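Local coordinates for protein sorbitol dehydrogenase (Gluconobacter oxydans, PDB 5ITG) that probably oxidises D-sorbitol to L-sorbose with a nicotinamide cofactor, as a member of the mannitol dehydrogenase family, at residues L371-S379 / Y423-G431. Residues are numbered along the deposited sequence; the frame is centred on the assembly and turned at random.
Sequences LRIASDGCS and YESSEPTYG
The carboxylate of E427 lies against the first turn of helix 377-394, where C378 N donates to OE1 at 2.9 Å, on the syn lone pair of that oxygen and nearly straight (165°). G377 N is also near, but the angle is too poor for a bond. A bend at chi2 (-80°) folds the glutamate chain so that CD sits above one face of the Y430 ring, offset toward its rim. Both oxygens have further partners: OE1 takes a hydrogen from water 3, OE2 takes one from water 2 and is also hydrogen-bonded to the hydroxyl of Y409, which bonds Y430 OH as well. D376 OD1 is 4.2 Å from E427 OE1; water 3 donates to both carboxylates and accepts from T429 N, which probably eases the like charges. D376 itself is the N-cap residue, and its CG, anti to the backbone N (chi1 -165°), places OD1 to accept from S379 OG at 2.7 Å. In the loop between the two helices, D376 N gives S426 O a short bond of 2.7 Å, supplemented by a CA-H...O contact from S375. Two more waters bridge the segments: water 1 links L371 O to S426 N, while water 2 donates to A374 O and E427 OE2 and accepts from S425 OG. Apolar contacts flank this polar seam. C378 CB and SG reach CE1 of Y430 obliquely, CB at 3.5 Å, and at the other end L371 CD2 meets Y423 CD1 at 3.9 Å. Within the helical C-terminal domain of the mannitol dehydrogenase family, the extended loop before helix 432-439 thus packs along the type II turn from A374 to G377 that joins helix 370-374 to helix 377-394, with a buried glutamate bound at the N-terminus of the second helix.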
ATOM      1  N   LEU A 371       5.545  14.652  10.789  1.00 21.79           N
ATOM      2  CA  LEU A 371       4.344  15.443  10.546  1.00 24.80           C
ATOM      3  C   LEU A 371       3.493  14.826   9.444  1.00 25.01           C
ATOM      4  O   LEU A 371       2.265  14.906   9.480  1.00 25.49           O
ATOM      5  CB  LEU A 371       4.712  16.891  10.188  1.00 25.92           C
ATOM      6  CG  LEU A 371       4.937  17.803  11.400  1.00 27.94           C
ATOM      7  CD1 LEU A 371       5.367  19.193  10.949  1.00 28.41           C
ATOM      8  CD2 LEU A 371       3.646  17.889  12.209  1.00 27.02           C
ATOM      9  N   ARG A 372       4.143  14.193   8.473  1.00 25.62           N
ATOM     10  CA  ARG A 372       3.415  13.573   7.373  1.00 25.73           C
ATOM     11  C   ARG A 372       2.636  12.365   7.886  1.00 23.76           C
ATOM     12  O   ARG A 372       1.493  12.129   7.490  1.00 21.16           O
ATOM     13  CB  ARG A 372       4.382  13.138   6.272  1.00 29.37           C
ATOM     14  CG  ARG A 372       3.849  13.395   4.867  1.00 35.67           C
ATOM     15  CD  ARG A 372       4.683  12.687   3.813  1.00 37.71           C
ATOM     16  NE  ARG A 372       4.574  11.235   3.931  1.00 40.34           N
ATOM     17  CZ  ARG A 372       3.433  10.560   3.830  1.00 42.77           C
ATOM     18  NH1 ARG A 372       2.294  11.206   3.604  1.00 44.51           N
ATOM     19  NH2 ARG A 372       3.428   9.240   3.958  1.00 42.38           N
ATOM     20  N   ILE A 373       3.262  11.604   8.773  1.00 20.93           N
ATOM     21  CA  ILE A 373       2.622  10.430   9.354  1.00 19.71           C
ATOM     22  C   ILE A 373       1.419  10.869  10.185  1.00 19.94           C
ATOM     23  O   ILE A 373       0.407  10.172  10.251  1.00 20.41           O
ATOM     24  CB  ILE A 373       3.611   9.651  10.262  1.00 19.10           C
ATOM     25  CG1 ILE A 373       4.774   9.122   9.418  1.00 18.59           C
ATOM     26  CG2 ILE A 373       2.896   8.500  10.968  1.00 16.21           C
ATOM     27  CD1 ILE A 373       4.353   8.217   8.271  1.00 17.66           C
ATOM     28  N   ALA A 374       1.528  12.046  10.796  1.00 19.42           N
ATOM     29  CA  ALA A 374       0.465  12.578  11.637  1.00 20.83           C
ATOM     30  C   ALA A 374      -0.675  13.250  10.863  1.00 22.80           C
ATOM     31  O   ALA A 374      -1.712  13.575  11.448  1.00 23.67           O
ATOM     32  CB  ALA A 374       1.055  13.559  12.647  1.00 21.13           C
ATOM     33  N   SER A 375      -0.495  13.451   9.559  1.00 22.07           N
ATOM     34  CA  SER A 375      -1.534  14.091   8.751  1.00 23.57           C
ATOM     35  C   SER A 375      -2.802  13.241   8.727  1.00 24.11           C
ATOM     36  O   SER A 375      -2.744  12.023   8.543  1.00 22.70           O
ATOM     37  CB  SER A 375      -1.035  14.349   7.319  1.00 25.72           C
ATOM     38  OG  SER A 375      -0.767  13.146   6.610  1.00 29.23           O
ATOM     39  N   ASP A 376      -3.944  13.896   8.913  1.00 22.99           N
ATOM     40  CA  ASP A 376      -5.240  13.220   8.947  1.00 22.38           C
ATOM     41  C   ASP A 376      -5.221  12.290  10.159  1.00 21.46           C
ATOM     42  O   ASP A 376      -5.793  11.201  10.136  1.00 19.48           O
ATOM     43  CB  ASP A 376      -5.475  12.417   7.657  1.00 23.40           C
ATOM     44  CG  ASP A 376      -6.932  12.001   7.479  1.00 24.61           C
ATOM     45  OD1 ASP A 376      -7.796  12.475   8.251  1.00 23.95           O
ATOM     46  OD2 ASP A 376      -7.215  11.207   6.560  1.00 25.48           O
ATOM     47  N   GLY A 377      -4.549  12.743  11.215  1.00 18.90           N
ATOM     48  CA  GLY A 377      -4.440  11.966  12.435  1.00 21.29           C
ATOM     49  C   GLY A 377      -5.769  11.471  12.973  1.00 22.96           C
ATOM     50  O   GLY A 377      -5.835  10.424  13.615  1.00 21.67           O
ATOM     51  N   CYS A 378      -6.836  12.220  12.714  1.00 23.46           N
ATOM     52  CA  CYS A 378      -8.162  11.831  13.185  1.00 23.30           C
ATOM     53  C   CYS A 378      -8.613  10.511  12.563  1.00 22.56           C
ATOM     54  O   CYS A 378      -9.047   9.593  13.270  1.00 22.65           O
ATOM     55  CB  CYS A 378      -9.187  12.917  12.853  1.00 22.58           C
ATOM     56  SG  CYS A 378     -10.883  12.454  13.278  1.00 24.30           S
ATOM     57  N   SER A 379      -8.522  10.430  11.240  1.00 21.74           N
ATOM     58  CA  SER A 379      -8.914   9.228  10.514  1.00 21.82           C
ATOM     59  C   SER A 379      -7.997   8.063  10.870  1.00 19.76           C
ATOM     60  O   SER A 379      -8.427   6.906  10.908  1.00 16.53           O
ATOM     61  CB  SER A 379      -8.853   9.465   9.003  1.00 20.37           C
ATOM     62  OG  SER A 379      -9.676  10.554   8.621  1.00 21.81           O
ATOM     63  N   TYR A 423       4.478  24.373  14.490  1.00 28.20           N
ATOM     64  CA  TYR A 423       4.116  23.644  13.286  1.00 26.71           C
ATOM     65  C   TYR A 423       2.602  23.585  13.173  1.00 27.52           C
ATOM     66  O   TYR A 423       1.887  23.916  14.115  1.00 25.53           O
ATOM     67  CB  TYR A 423       4.698  22.223  13.349  1.00 26.88           C
ATOM     68  CG  TYR A 423       4.240  21.441  14.567  1.00 25.10           C
ATOM     69  CD1 TYR A 423       2.983  20.834  14.601  1.00 24.02           C
ATOM     70  CD2 TYR A 423       5.036  21.366  15.706  1.00 23.07           C
ATOM     71  CE1 TYR A 423       2.531  20.175  15.744  1.00 20.88           C
ATOM     72  CE2 TYR A 423       4.595  20.712  16.854  1.00 23.46           C
ATOM     73  CZ  TYR A 423       3.338  20.122  16.863  1.00 20.08           C
ATOM     74  OH  TYR A 423       2.890  19.499  17.995  1.00 18.14           O
ATOM     75  N   GLU A 424       2.112  23.161  12.017  1.00 28.98           N
ATOM     76  CA  GLU A 424       0.678  23.051  11.812  1.00 30.54           C
ATOM     77  C   GLU A 424       0.395  21.705  11.175  1.00 30.43           C
ATOM     78  O   GLU A 424       0.738  21.488  10.016  1.00 30.92           O
ATOM     79  CB  GLU A 424       0.183  24.164  10.891  1.00 34.34           C
ATOM     80  CG  GLU A 424      -1.027  24.901  11.434  1.00 39.78           C
ATOM     81  CD  GLU A 424      -0.741  25.560  12.774  1.00 42.92           C
ATOM     82  OE1 GLU A 424       0.216  26.361  12.846  1.00 46.08           O
ATOM     83  OE2 GLU A 424      -1.467  25.280  13.754  1.00 44.91           O
ATOM     84  N   SER A 425      -0.215  20.794  11.927  1.00 27.87           N
ATOM     85  CA  SER A 425      -0.519  19.487  11.368  1.00 27.44           C
ATOM     86  C   SER A 425      -1.763  19.584  10.499  1.00 26.38           C
ATOM     87  O   SER A 425      -2.575  20.496  10.654  1.00 25.54           O
ATOM     88  CB  SER A 425      -0.737  18.452  12.473  1.00 26.87           C
ATOM     89  OG  SER A 425      -1.879  18.750  13.245  1.00 28.85           O
ATOM     90  N   SER A 426      -1.906  18.637   9.585  1.00 27.05           N
ATOM     91  CA  SER A 426      -3.049  18.606   8.684  1.00 27.80           C
ATOM     92  C   SER A 426      -4.146  17.650   9.163  1.00 27.26           C
ATOM     93  O   SER A 426      -3.881  16.499   9.512  1.00 26.73           O
ATOM     94  CB  SER A 426      -2.582  18.200   7.285  1.00 30.77           C
ATOM     95  OG  SER A 426      -3.676  17.889   6.442  1.00 34.19           O
ATOM     96  N   GLU A 427      -5.376  18.151   9.197  1.00 24.55           N
ATOM     97  CA  GLU A 427      -6.537  17.363   9.594  1.00 24.49           C
ATOM     98  C   GLU A 427      -7.674  17.804   8.677  1.00 24.41           C
ATOM     99  O   GLU A 427      -8.484  18.657   9.034  1.00 25.76           O
ATOM    100  CB  GLU A 427      -6.900  17.624  11.058  1.00 21.95           C
ATOM    101  CG  GLU A 427      -5.881  17.087  12.058  1.00 23.70           C
ATOM    102  CD  GLU A 427      -6.017  15.592  12.306  1.00 24.64           C
ATOM    103  OE1 GLU A 427      -6.751  14.916  11.552  1.00 20.02           O
ATOM    104  OE2 GLU A 427      -5.383  15.094  13.259  1.00 23.87           O
ATOM    105  N   PRO A 428      -7.736  17.228   7.473  1.00 25.71           N
ATOM    106  CA  PRO A 428      -8.761  17.546   6.475  1.00 27.11           C
ATOM    107  C   PRO A 428     -10.206  17.512   6.974  1.00 27.81           C
ATOM    108  O   PRO A 428     -11.013  18.353   6.589  1.00 29.01           O
ATOM    109  CB  PRO A 428      -8.506  16.508   5.385  1.00 27.45           C
ATOM    110  CG  PRO A 428      -7.029  16.315   5.455  1.00 26.72           C
ATOM    111  CD  PRO A 428      -6.799  16.218   6.949  1.00 25.93           C
ATOM    112  N   THR A 429     -10.527  16.552   7.837  1.00 27.23           N
ATOM    113  CA  THR A 429     -11.890  16.410   8.341  1.00 27.11           C
ATOM    114  C   THR A 429     -12.260  17.408   9.433  1.00 28.72           C
ATOM    115  O   THR A 429     -13.421  17.493   9.829  1.00 29.36           O
ATOM    116  CB  THR A 429     -12.134  14.990   8.895  1.00 26.10           C
ATOM    117  OG1 THR A 429     -11.300  14.773  10.042  1.00 23.19           O
ATOM    118  CG2 THR A 429     -11.817  13.944   7.839  1.00 24.25           C
ATOM    119  N   TYR A 430     -11.279  18.152   9.925  1.00 28.69           N
ATOM    120  CA  TYR A 430     -11.533  19.133  10.973  1.00 28.75           C
ATOM    121  C   TYR A 430     -11.918  20.487  10.393  1.00 30.68           C
ATOM    122  O   TYR A 430     -11.374  20.914   9.371  1.00 28.31           O
ATOM    123  CB  TYR A 430     -10.296  19.314  11.864  1.00 28.15           C
ATOM    124  CG  TYR A 430     -10.050  18.201  12.860  1.00 28.77           C
ATOM    125  CD1 TYR A 430     -10.829  17.042  12.862  1.00 28.52           C
ATOM    126  CD2 TYR A 430      -9.024  18.306  13.802  1.00 29.07           C
ATOM    127  CE1 TYR A 430     -10.588  16.013  13.780  1.00 28.42           C
ATOM    128  CE2 TYR A 430      -8.776  17.289  14.716  1.00 27.66           C
ATOM    129  CZ  TYR A 430      -9.560  16.144  14.699  1.00 27.87           C
ATOM    130  OH  TYR A 430      -9.298  15.125  15.589  1.00 25.68           O
ATOM    131  N   GLY A 431     -12.861  21.148  11.057  1.00 31.21           N
ATOM    132  CA  GLY A 431     -13.302  22.466  10.636  1.00 33.63           C
ATOM    133  C   GLY A 431     -12.931  23.456  11.725  1.00 35.43           C
ATOM    134  O   GLY A 431     -12.066  23.164  12.555  1.00 34.71           O
TER
HETATM  135  O   HOH W   1       0.476  16.983   9.194  1.00 31.29           O
HETATM  136  O   HOH W   2      -2.791  15.776  13.194  1.00 23.98           O
HETATM  137  O   HOH W   3      -8.659  15.012   9.714  1.00 21.12           O